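Local structure of membrane lipoprotein family protein (Aeropyrum pernix, 4PEV) at residues E159-S164 with I393-P398; A189-D194 with M222-T227; M193-L198 with G228-P233; P197-H202 with Q399-Y404. The protein binds adenosine and, as a BMP-family lipoprotein, is probably the membrane-anchored solute-binding component of an ABC transporter. All coordinates share one frame; numbering follows the deposited sequence.

Contact 1 (E159-S164 with I393-P398); sequences EQEVAS and IKFVTP
S164 and E161 both border the ring of F395, and they are tied to each other one turn of helix apart. S164 OG donates a hydrogen bond of 2.7 Å to E161 O, with the donor tilted 34° from the carbonyl plane. This bond fixes the rotation of the serine hydroxyl. S164 OG then lies 3.9 Å from F395 CZ, at the far end of the ring.

Q160 carries most of the contact. Its CB sits over one face of the F395 ring, 3.6 Å from the centroid, which makes a CH-pi contact. The side chain starts with CG anti to its own carbonyl carbon and bends at chi2. The amide is thereby carried back along F395 CB toward the loop backbone, while the ring runs the other way along the helix. Amide and ring planes are 27° apart. At its end Q160 NE2 reaches V396 O at 3.0 Å, but the N-H points poorly (121°) and the bond is weak. E161 adds its aliphatic part, with CG 4.2 Å from F395 CD1. Its carboxylate turns elsewhere, to R158 and the backbone N of L326. Y207 of helix 196-214 meets the F395 ring edge-to-face.

E159, the residue before Q160, forms salt bridges with R200 and the adenosine-binding K299. The contact thus packs a C-terminal loop onto helix 159-181. That helix leads from the sheet that holds strand 152-157 to the sheet that holds strand 186-191, consistent with the two-lobed fold of type I periplasmic binding proteins.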
# COMPACT_ATOMS: atom_id res chain seq x y z
N GLU C 159 1.12 -7.11 -4.93
CA GLU C 159 1.58 -5.72 -4.91
C GLU C 159 2.48 -5.37 -6.09
O GLU C 159 2.57 -4.21 -6.47
CB GLU C 159 2.36 -5.42 -3.63
CG GLU C 159 1.50 -5.26 -2.39
CD GLU C 159 1.16 -6.57 -1.70
OE1 GLU C 159 1.59 -7.65 -2.15
OE2 GLU C 159 0.45 -6.52 -0.68
N GLN C 160 3.15 -6.36 -6.65
CA GLN C 160 3.94 -6.14 -7.85
C GLN C 160 3.09 -5.45 -8.93
O GLN C 160 3.56 -4.55 -9.65
CB GLN C 160 4.49 -7.46 -8.40
CG GLN C 160 5.23 -8.34 -7.39
CD GLN C 160 4.43 -9.56 -6.93
OE1 GLN C 160 3.25 -9.47 -6.61
NE2 GLN C 160 5.09 -10.70 -6.90
N GLU C 161 1.83 -5.86 -9.01
CA GLU C 161 0.98 -5.43 -10.09
C GLU C 161 0.80 -3.92 -10.04
O GLU C 161 1.14 -3.22 -11.00
CB GLU C 161 -0.36 -6.19 -10.07
CG GLU C 161 -0.19 -7.71 -10.27
CD GLU C 161 -1.50 -8.48 -10.47
OE1 GLU C 161 -2.59 -7.89 -10.55
OE2 GLU C 161 -1.42 -9.73 -10.56
N VAL C 162 0.32 -3.40 -8.90
CA VAL C 162 0.09 -1.95 -8.76
C VAL C 162 1.39 -1.10 -8.67
O VAL C 162 1.46 -0.01 -9.25
CB VAL C 162 -0.86 -1.64 -7.58
CG1 VAL C 162 -0.15 -1.76 -6.24
CG2 VAL C 162 -1.47 -0.25 -7.73
N ALA C 163 2.40 -1.59 -7.96
CA ALA C 163 3.66 -0.87 -7.83
C ALA C 163 4.37 -0.68 -9.17
O ALA C 163 5.00 0.35 -9.41
CB ALA C 163 4.58 -1.59 -6.87
N SER C 164 4.28 -1.69 -10.04
CA SER C 164 4.84 -1.58 -11.38
C SER C 164 4.19 -0.45 -12.15
O SER C 164 4.88 0.25 -12.88
CB SER C 164 4.72 -2.91 -12.16
OG SER C 164 3.37 -3.27 -12.44
N ILE C 393 1.11 -11.59 -18.44
CA ILE C 393 2.17 -11.33 -17.45
C ILE C 393 1.71 -11.72 -16.03
O ILE C 393 0.58 -11.42 -15.62
CB ILE C 393 2.61 -9.84 -17.49
CG1 ILE C 393 3.84 -9.69 -18.39
CG2 ILE C 393 2.95 -9.30 -16.11
CD1 ILE C 393 4.36 -8.27 -18.49
N LYS C 394 2.60 -12.41 -15.32
CA LYS C 394 2.39 -12.76 -13.92
C LYS C 394 3.74 -12.74 -13.21
O LYS C 394 4.70 -13.36 -13.66
CB LYS C 394 1.72 -14.14 -13.80
CG LYS C 394 1.15 -14.47 -12.41
CD LYS C 394 0.81 -15.96 -12.27
CE LYS C 394 0.14 -16.30 -10.95
NZ LYS C 394 -1.19 -15.64 -10.82
N PHE C 395 3.79 -12.02 -12.10
CA PHE C 395 5.02 -11.90 -11.33
C PHE C 395 5.25 -13.14 -10.46
O PHE C 395 4.32 -13.90 -10.19
CB PHE C 395 4.95 -10.65 -10.44
CG PHE C 395 4.88 -9.36 -11.21
CD1 PHE C 395 3.66 -8.82 -11.59
CD2 PHE C 395 6.05 -8.66 -11.52
CE1 PHE C 395 3.60 -7.62 -12.28
CE2 PHE C 395 5.99 -7.46 -12.22
CZ PHE C 395 4.77 -6.94 -12.60
N VAL C 396 6.48 -13.34 -10.02
CA VAL C 396 6.82 -14.42 -9.09
C VAL C 396 6.76 -13.90 -7.65
O VAL C 396 7.20 -12.79 -7.39
CB VAL C 396 8.24 -14.98 -9.35
CG1 VAL C 396 8.41 -16.34 -8.65
CG2 VAL C 396 8.52 -15.13 -10.84
N THR C 397 6.23 -14.70 -6.74
CA THR C 397 6.22 -14.37 -5.31
C THR C 397 7.51 -14.89 -4.71
O THR C 397 7.63 -16.10 -4.51
CB THR C 397 5.03 -15.03 -4.57
OG1 THR C 397 3.96 -15.31 -5.49
CG2 THR C 397 4.53 -14.12 -3.41
N PRO C 398 8.48 -14.01 -4.40
CA PRO C 398 9.73 -14.52 -3.81
C PRO C 398 9.55 -15.42 -2.56
O PRO C 398 8.79 -15.08 -1.65
CB PRO C 398 10.51 -13.24 -3.45
CG PRO C 398 9.55 -12.11 -3.60
CD PRO C 398 8.52 -12.55 -4.59

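Contact 2 (A189-D194 with M222-T227); sequences AVAGMD and MVWTYT
A189 and A191 put their methyl groups on the same side of the sheet as the large rings of W224 and Y226. Small residues on one strand thus sit beside big ones on the next. A189 CB meets the six-membered part of the indole at W224 CE3, 3.4 Å away. A191 CB fits between the two aromatics, 3.7 Å from W224 CZ2 and 3.6 Å from Y226 CD1. W224 NE1 lies over one face of the tyrosine ring, and D194 CA lies over the opposite face, 4.0 Å from the centroid, as a CH-pi contact. The D194 carboxylate lies nearly parallel to this ring, 14° off, and is held from outside by W199 and H401. Y226 OH is hydrogen-bonded to Y404 OH.

The two strands are parallel neighbours from one beta-alpha-beta unit, with helix 196-214 as the crossover. Backbone bonds alternate between them, among them A191 N to T225 O (2.7 Å). At the strand ends, A191 O takes two donors from T227: OG1 on a lone pair in the carbonyl plane, and N from above that plane. On the other side of the sheet, the V190 and T227 side chains cross at about a right angle, CG1 to CG2 3.5 Å. With an alanine at Y226, a gap would probably open between W224 and D194, and the Y404 hydroxyl would lose that bond.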
# COMPACT_ATOMS: atom_id res chain seq x y z
N ALA C 189 11.59 5.68 -3.05
CA ALA C 189 10.57 5.15 -2.15
C ALA C 189 11.11 5.12 -0.75
O ALA C 189 12.25 4.72 -0.55
CB ALA C 189 10.16 3.75 -2.57
N VAL C 190 10.29 5.56 0.20
CA VAL C 190 10.60 5.44 1.61
C VAL C 190 9.72 4.32 2.11
O VAL C 190 8.49 4.43 2.07
CB VAL C 190 10.30 6.73 2.39
CG1 VAL C 190 10.65 6.54 3.87
CG2 VAL C 190 11.07 7.91 1.79
N ALA C 191 10.36 3.24 2.56
CA ALA C 191 9.66 2.02 2.92
C ALA C 191 9.71 1.80 4.41
O ALA C 191 10.55 2.38 5.10
CB ALA C 191 10.28 0.83 2.21
N GLY C 192 8.80 0.97 4.90
CA GLY C 192 8.76 0.61 6.31
C GLY C 192 9.67 -0.56 6.57
O GLY C 192 10.87 -0.49 6.33
N MSE C 193 9.09 -1.67 7.04
CA MSE C 193 9.88 -2.83 7.44
C MSE C 193 10.20 -3.72 6.28
O MSE C 193 9.44 -3.81 5.30
CB MSE C 193 9.09 -3.67 8.44
CG MSE C 193 8.74 -2.89 9.69
SE MSE C 193 7.82 -4.11 10.94
CE MSE C 193 9.47 -4.93 11.68
N ASP C 194 11.32 -4.42 6.39
CA ASP C 194 11.76 -5.37 5.37
C ASP C 194 11.01 -6.70 5.49
O ASP C 194 11.47 -7.64 6.14
CB ASP C 194 13.26 -5.58 5.49
CG ASP C 194 13.83 -6.33 4.31
OD1 ASP C 194 13.09 -7.17 3.72
OD2 ASP C 194 15.01 -6.06 3.97
N MSE C 222 16.54 4.64 -9.46
CA MSE C 222 15.57 4.45 -8.38
C MSE C 222 16.27 4.09 -7.10
O MSE C 222 17.13 3.22 -7.06
CB MSE C 222 14.54 3.37 -8.73
CG MSE C 222 13.30 3.47 -7.83
SE MSE C 222 13.40 2.36 -6.17
CE MSE C 222 13.11 0.60 -7.01
N VAL C 223 15.88 4.77 -6.02
CA VAL C 223 16.47 4.57 -4.71
C VAL C 223 15.39 4.15 -3.75
O VAL C 223 14.42 4.87 -3.53
CB VAL C 223 17.13 5.85 -4.20
CG1 VAL C 223 17.65 5.66 -2.77
CG2 VAL C 223 18.23 6.28 -5.17
N TRP C 224 15.58 2.97 -3.18
CA TRP C 224 14.63 2.38 -2.27
C TRP C 224 15.26 2.28 -0.90
O TRP C 224 16.31 1.68 -0.75
CB TRP C 224 14.27 1.00 -2.76
CG TRP C 224 13.34 0.28 -1.91
CD1 TRP C 224 13.63 -0.38 -0.75
CD2 TRP C 224 11.94 0.10 -2.14
NE1 TRP C 224 12.49 -0.97 -0.25
CE2 TRP C 224 11.44 -0.69 -1.08
CE3 TRP C 224 11.07 0.54 -3.13
CZ2 TRP C 224 10.10 -1.05 -0.98
CZ3 TRP C 224 9.73 0.17 -3.04
CH2 TRP C 224 9.26 -0.62 -1.97
N THR C 225 14.62 2.88 0.10
CA THR C 225 15.10 2.86 1.48
C THR C 225 14.09 2.26 2.46
O THR C 225 13.00 2.81 2.68
CB THR C 225 15.47 4.27 1.95
OG1 THR C 225 16.27 4.90 0.94
CG2 THR C 225 16.24 4.23 3.27
N TYR C 226 14.47 1.12 3.06
CA TYR C 226 13.80 0.63 4.25
C TYR C 226 14.18 1.50 5.44
O TYR C 226 15.36 1.69 5.72
CB TYR C 226 14.20 -0.81 4.52
CG TYR C 226 13.58 -1.78 3.56
CD1 TYR C 226 12.19 -1.98 3.53
CD2 TYR C 226 14.37 -2.50 2.67
CE1 TYR C 226 11.62 -2.88 2.65
CE2 TYR C 226 13.81 -3.39 1.78
CZ TYR C 226 12.43 -3.59 1.77
OH TYR C 226 11.88 -4.49 0.88
N THR C 227 13.17 2.05 6.11
CA THR C 227 13.35 2.76 7.38
C THR C 227 13.29 1.78 8.54
O THR C 227 13.87 2.04 9.59
CB THR C 227 12.23 3.78 7.63
OG1 THR C 227 10.98 3.08 7.78
CG2 THR C 227 12.15 4.78 6.50

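Contact 3 (M193-L198 with G228-P233); sequences MDIPPL and GRFDDP. With ADN (adenosine), chain F.
M193, modelled as selenomethionine, and F230 form the main apolar contact between 193-198 and 228-233. M193 CG touches F230 CE2 at 3.7 Å, and the two side chains cross at about a right angle. The M193 side chain bends at chi3 (82°), and its selenium lies 5.0 Å from the ring centroid in an oblique Met-aromatic contact. I195 and L198 point against the F230 side chain, and their CD1 atoms meet the ring at its edge, each 4.0 Å from its nearest ring carbon (F230 CE2 and CZ).

The ligand supplies the flat contact. Adenine of the bound adenosine lies over the face of the binding residue F230 opposite M193 N, with its C4 about 3.4 Å above the ring plane and over the centre. L198 CD1 also reaches the sugar, 3.5 Å from O4', and P197 CB is near O2'. A leucine in place of F230 would probably cost adenine this flat support and leave M193 and I195 with a poorer fit.

Charges gather within the second loop. R229 NE makes a weak hydrogen bond and salt bridge to D232 OD2 at the guanidinium edge. D231 OD1 lies over the guanidinium face, 3.2 Å from NH2, so only the charges attract. D232 also caps the next helix through OD1, which accepts from L235 N.

The backbones meet at M193 and G228, and G228 also pairs with G192. One segment runs from strand 186-191 into helix 196-214, the other from strand 222-226 into helix 233-245. Both follow the C-terminal ends of adjacent parallel strands and line the adenosine pocket there.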
# COMPACT_ATOMS: atom_id res chain seq x y z
N MSE C 193 9.09 -1.67 7.04
CA MSE C 193 9.88 -2.83 7.44
C MSE C 193 10.20 -3.72 6.28
O MSE C 193 9.44 -3.81 5.30
CB MSE C 193 9.09 -3.67 8.44
CG MSE C 193 8.74 -2.89 9.69
SE MSE C 193 7.82 -4.11 10.94
CE MSE C 193 9.47 -4.93 11.68
N ASP C 194 11.32 -4.42 6.39
CA ASP C 194 11.76 -5.37 5.37
C ASP C 194 11.01 -6.70 5.49
O ASP C 194 11.47 -7.64 6.14
CB ASP C 194 13.26 -5.58 5.49
CG ASP C 194 13.83 -6.33 4.31
OD1 ASP C 194 13.09 -7.17 3.72
OD2 ASP C 194 15.01 -6.06 3.97
N ILE C 195 9.85 -6.78 4.84
CA ILE C 195 8.98 -7.93 4.95
C ILE C 195 8.35 -8.23 3.59
O ILE C 195 8.37 -7.37 2.71
CB ILE C 195 7.89 -7.67 5.99
CG1 ILE C 195 7.14 -6.36 5.70
CG2 ILE C 195 8.52 -7.58 7.37
CD1 ILE C 195 5.78 -6.30 6.38
N PRO C 196 7.78 -9.46 3.42
CA PRO C 196 7.29 -9.94 2.12
C PRO C 196 6.40 -9.03 1.30
O PRO C 196 6.64 -8.91 0.11
CB PRO C 196 6.55 -11.23 2.48
CG PRO C 196 7.37 -11.77 3.61
CD PRO C 196 7.75 -10.55 4.42
N PRO C 197 5.40 -8.37 1.91
CA PRO C 197 4.57 -7.50 1.07
C PRO C 197 5.39 -6.38 0.44
O PRO C 197 5.21 -6.08 -0.74
CB PRO C 197 3.55 -6.92 2.04
CG PRO C 197 3.59 -7.81 3.24
CD PRO C 197 4.99 -8.32 3.33
N LEU C 198 6.30 -5.81 1.22
CA LEU C 198 7.18 -4.77 0.70
C LEU C 198 8.19 -5.29 -0.31
O LEU C 198 8.65 -4.53 -1.17
CB LEU C 198 7.87 -4.00 1.82
CG LEU C 198 7.01 -2.81 2.28
CD1 LEU C 198 5.64 -3.23 2.81
CD2 LEU C 198 7.74 -2.01 3.33
N GLY C 228 12.56 0.70 8.36
CA GLY C 228 12.48 -0.36 9.37
C GLY C 228 11.28 -0.24 10.29
O GLY C 228 11.03 -1.12 11.11
N ARG C 229 10.54 0.85 10.16
CA ARG C 229 9.40 1.07 11.02
C ARG C 229 8.21 1.48 10.16
O ARG C 229 8.39 1.98 9.05
CB ARG C 229 9.79 2.10 12.10
CG ARG C 229 10.72 1.49 13.16
CD ARG C 229 11.38 2.45 14.16
NE ARG C 229 10.42 3.27 14.90
CZ ARG C 229 9.58 2.84 15.85
NH1 ARG C 229 9.56 1.56 16.21
NH2 ARG C 229 8.75 3.69 16.45
N PHE C 230 7.00 1.20 10.63
CA PHE C 230 5.76 1.64 9.97
C PHE C 230 5.07 2.78 10.71
O PHE C 230 4.08 3.31 10.24
CB PHE C 230 4.77 0.50 9.87
CG PHE C 230 5.03 -0.43 8.74
CD1 PHE C 230 4.98 0.02 7.43
CD2 PHE C 230 5.29 -1.78 8.98
CE1 PHE C 230 5.20 -0.86 6.38
CE2 PHE C 230 5.51 -2.65 7.93
CZ PHE C 230 5.47 -2.19 6.63
N ASP C 231 5.60 3.15 11.87
CA ASP C 231 4.95 4.11 12.76
C ASP C 231 5.87 5.27 13.19
O ASP C 231 5.69 5.81 14.26
CB ASP C 231 4.47 3.35 13.99
CG ASP C 231 5.62 2.68 14.77
OD1 ASP C 231 6.73 2.47 14.22
OD2 ASP C 231 5.40 2.36 15.95
N ASP C 232 6.86 5.65 12.38
CA ASP C 232 7.78 6.71 12.75
C ASP C 232 7.85 7.83 11.69
O ASP C 232 8.77 7.88 10.89
CB ASP C 232 9.17 6.09 13.03
CG ASP C 232 10.09 7.03 13.83
OD1 ASP C 232 9.85 8.26 13.88
OD2 ASP C 232 11.09 6.52 14.40
N PRO C 233 6.87 8.74 11.68
CA PRO C 233 6.87 9.89 10.76
C PRO C 233 8.15 10.74 10.75
O PRO C 233 8.53 11.25 9.71
CB PRO C 233 5.69 10.74 11.26
CG PRO C 233 4.77 9.78 11.92
CD PRO C 233 5.59 8.62 12.42
O5' ADN F . 2.03 1.62 3.57
C5' ADN F . 2.63 0.71 2.63
C4' ADN F . 2.47 -0.78 2.95
O4' ADN F . 3.15 -1.15 4.15
C3' ADN F . 1.04 -1.29 3.15
O3' ADN F . 0.36 -1.51 1.91
C2' ADN F . 1.27 -2.56 3.96
O2' ADN F . 1.62 -3.69 3.15
C1' ADN F . 2.45 -2.19 4.83
N9 ADN F . 2.01 -1.67 6.14
C8 ADN F . 1.57 -0.42 6.42
N7 ADN F . 1.26 -0.30 7.74
C5 ADN F . 1.52 -1.49 8.31
C6 ADN F . 1.43 -2.09 9.66
N6 ADN F . 0.98 -1.34 10.69
N1 ADN F . 1.79 -3.39 9.82
C2 ADN F . 2.23 -4.15 8.80
N3 ADN F . 2.34 -3.68 7.55
C4 ADN F . 2.01 -2.39 7.25

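Contact 4 (P197-H202 with Q399-Y404); sequences PLWRFH and QDHDTY. With ADN (adenosine), chain F.
W199 and Y404 leave their helices with different first torsions: W199 CG is anti to its carbonyl carbon, and Y404 CG is roughly anti to its backbone N (chi1 157°). Their rings come together face to face as an offset stack. The five-membered ring of W199 and the Y404 ring are 4.0 Å apart between centroids, with planes 10° apart. W199 CD1 comes to 3.5 Å from Y404 CE2, and W199 CB adds a CH-pi contact over the same tyrosine.

H401 stands across the indole, its ring plane at 88° to the five-membered ring. H401 CD2 lies 3.6 Å from W199 CZ2. Farther out, the six-membered end of the indole meets backbone, with W199 CZ3 3.5 Å from D400 O. W199, H202, H401 and Y404 form an aromatic cluster that joins the crossover helix 196-214 to the start of the C-terminal helix 401-412.

The polar ends are also held. H202 ND1 and Y404 OH share a nearly straight hydrogen bond of 2.6 Å, with the hydroxyl at the edge of the imidazole; either could be the donor. W224 stacks on H202. D194 takes W199 NE1 on one carboxylate oxygen and H401 NE2 on the other, fixing both rings. Elsewhere on the helix, F201 turns to adenosine, its CZ 3.6 Å from O3'.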
# COMPACT_ATOMS: atom_id res chain seq x y z
N PRO C 197 5.40 -8.37 1.91
CA PRO C 197 4.57 -7.50 1.07
C PRO C 197 5.39 -6.38 0.44
O PRO C 197 5.21 -6.08 -0.74
CB PRO C 197 3.55 -6.92 2.04
CG PRO C 197 3.59 -7.81 3.24
CD PRO C 197 4.99 -8.32 3.33
N LEU C 198 6.30 -5.81 1.22
CA LEU C 198 7.18 -4.77 0.70
C LEU C 198 8.19 -5.29 -0.31
O LEU C 198 8.65 -4.53 -1.17
CB LEU C 198 7.87 -4.00 1.82
CG LEU C 198 7.01 -2.81 2.28
CD1 LEU C 198 5.64 -3.23 2.81
CD2 LEU C 198 7.74 -2.01 3.33
N TRP C 199 8.54 -6.58 -0.22
CA TRP C 199 9.34 -7.19 -1.27
C TRP C 199 8.58 -7.05 -2.59
O TRP C 199 9.13 -6.64 -3.60
CB TRP C 199 9.61 -8.66 -1.02
CG TRP C 199 10.34 -8.98 0.24
CD1 TRP C 199 10.98 -8.12 1.07
CD2 TRP C 199 10.53 -10.29 0.80
NE1 TRP C 199 11.55 -8.80 2.13
CE2 TRP C 199 11.29 -10.14 1.98
CE3 TRP C 199 10.13 -11.58 0.41
CZ2 TRP C 199 11.64 -11.23 2.80
CZ3 TRP C 199 10.48 -12.67 1.22
CH2 TRP C 199 11.23 -12.48 2.40
N ARG C 200 7.29 -7.36 -2.55
CA ARG C 200 6.46 -7.28 -3.75
C ARG C 200 6.33 -5.86 -4.29
O ARG C 200 6.35 -5.65 -5.51
CB ARG C 200 5.08 -7.89 -3.49
CG ARG C 200 5.16 -9.36 -3.16
CD ARG C 200 3.83 -10.09 -3.31
NE ARG C 200 3.01 -10.01 -2.10
CZ ARG C 200 3.31 -10.62 -0.97
NH1 ARG C 200 4.41 -11.36 -0.87
NH2 ARG C 200 2.49 -10.50 0.08
N PHE C 201 6.19 -4.88 -3.38
CA PHE C 201 6.18 -3.47 -3.78
C PHE C 201 7.49 -3.16 -4.47
O PHE C 201 7.49 -2.69 -5.60
CB PHE C 201 6.00 -2.51 -2.58
CG PHE C 201 4.56 -2.32 -2.15
CD1 PHE C 201 3.69 -1.55 -2.90
CD2 PHE C 201 4.08 -2.90 -0.97
CE1 PHE C 201 2.37 -1.36 -2.50
CE2 PHE C 201 2.76 -2.72 -0.57
CZ PHE C 201 1.90 -1.95 -1.33
N HIS C 202 8.60 -3.43 -3.78
CA HIS C 202 9.92 -3.10 -4.29
C HIS C 202 10.10 -3.68 -5.68
O HIS C 202 10.33 -2.94 -6.64
CB HIS C 202 11.02 -3.62 -3.37
CG HIS C 202 12.39 -3.14 -3.74
ND1 HIS C 202 13.52 -3.52 -3.05
CD2 HIS C 202 12.81 -2.32 -4.74
CE1 HIS C 202 14.58 -2.94 -3.60
NE2 HIS C 202 14.18 -2.22 -4.62
N GLN C 399 10.26 -16.54 -2.55
CA GLN C 399 10.12 -17.57 -1.52
C GLN C 399 10.86 -17.12 -0.26
O GLN C 399 10.28 -17.07 0.82
CB GLN C 399 10.72 -18.90 -2.02
CG GLN C 399 10.31 -19.34 -3.43
CD GLN C 399 9.27 -20.46 -3.46
OE1 GLN C 399 9.06 -21.17 -2.48
NE2 GLN C 399 8.63 -20.63 -4.62
N ASP C 400 12.14 -16.82 -0.42
CA ASP C 400 13.05 -16.40 0.64
C ASP C 400 13.35 -14.93 0.48
O ASP C 400 12.99 -14.32 -0.52
CB ASP C 400 14.42 -17.10 0.51
CG ASP C 400 14.36 -18.60 0.68
OD1 ASP C 400 14.53 -19.08 1.82
OD2 ASP C 400 14.19 -19.30 -0.34
N HIS C 401 14.08 -14.39 1.45
CA HIS C 401 14.72 -13.10 1.29
C HIS C 401 15.82 -13.13 0.23
O HIS C 401 16.05 -12.14 -0.47
CB HIS C 401 15.31 -12.64 2.62
CG HIS C 401 15.66 -11.19 2.64
ND1 HIS C 401 16.77 -10.69 1.98
CD2 HIS C 401 15.05 -10.13 3.20
CE1 HIS C 401 16.83 -9.38 2.16
NE2 HIS C 401 15.80 -9.01 2.89
N ASP C 402 16.50 -14.27 0.12
CA ASP C 402 17.63 -14.44 -0.81
C ASP C 402 17.18 -14.41 -2.28
O ASP C 402 17.86 -13.84 -3.13
CB ASP C 402 18.41 -15.73 -0.50
CG ASP C 402 19.15 -15.65 0.85
OD1 ASP C 402 18.52 -15.29 1.88
OD2 ASP C 402 20.37 -15.94 0.89
N THR C 403 16.02 -15.01 -2.55
CA THR C 403 15.38 -14.93 -3.86
C THR C 403 14.99 -13.49 -4.23
O THR C 403 15.26 -13.03 -5.34
CB THR C 403 14.10 -15.79 -3.86
OG1 THR C 403 14.35 -17.01 -3.15
CG2 THR C 403 13.60 -16.07 -5.28
N TYR C 404 14.32 -12.81 -3.30
CA TYR C 404 13.97 -11.39 -3.45
C TYR C 404 15.19 -10.55 -3.76
O TYR C 404 15.15 -9.74 -4.67
CB TYR C 404 13.32 -10.86 -2.17
CG TYR C 404 13.39 -9.36 -1.93
CD1 TYR C 404 12.82 -8.45 -2.81
CD2 TYR C 404 13.99 -8.86 -0.78
CE1 TYR C 404 12.87 -7.08 -2.57
CE2 TYR C 404 14.05 -7.50 -0.52
CZ TYR C 404 13.49 -6.61 -1.41
OH TYR C 404 13.56 -5.26 -1.13
O5' ADN F . 2.03 1.62 3.57
C5' ADN F . 2.63 0.71 2.63
C4' ADN F . 2.47 -0.78 2.95
O4' ADN F . 3.15 -1.15 4.15
C3' ADN F . 1.04 -1.29 3.15
O3' ADN F . 0.36 -1.51 1.91
C2' ADN F . 1.27 -2.56 3.96
O2' ADN F . 1.62 -3.69 3.15
C1' ADN F . 2.45 -2.19 4.83
N9 ADN F . 2.01 -1.67 6.14
C8 ADN F . 1.57 -0.42 6.42
N7 ADN F . 1.26 -0.30 7.74
C5 ADN F . 1.52 -1.49 8.31
C6 ADN F . 1.43 -2.09 9.66
N6 ADN F . 0.98 -1.34 10.69
N1 ADN F . 1.79 -3.39 9.82
C2 ADN F . 2.23 -4.15 8.80
N3 ADN F . 2.34 -3.68 7.55
C4 ADN F . 2.01 -2.39 7.25

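Contacts 2, 3 and 4 all involve the beta-alpha-beta unit built round helix 196-214. Contact 2 is sheet pairing, ruled by backbone bonds. Contact 3 lies at the ends of the same strands, shares M193 and D194 with it, and relies on apolar and ligand contacts. Contacts 3 and 4 share P197 and L198 of helix 196-214 and both touch adenosine; contact 4 is aromatic, with Q399 and D400 exposed. Contacts 2, 3 and 4 are partly buried. Contact 1 is mostly buried, and like contact 4 it brings C-terminal residues onto a helix. These two have centres about 10 Å apart and are joined by the E159-R200 salt bridge. D194 and the Y226-Y404 hydroxyl pair tie contact 4 to contact 2.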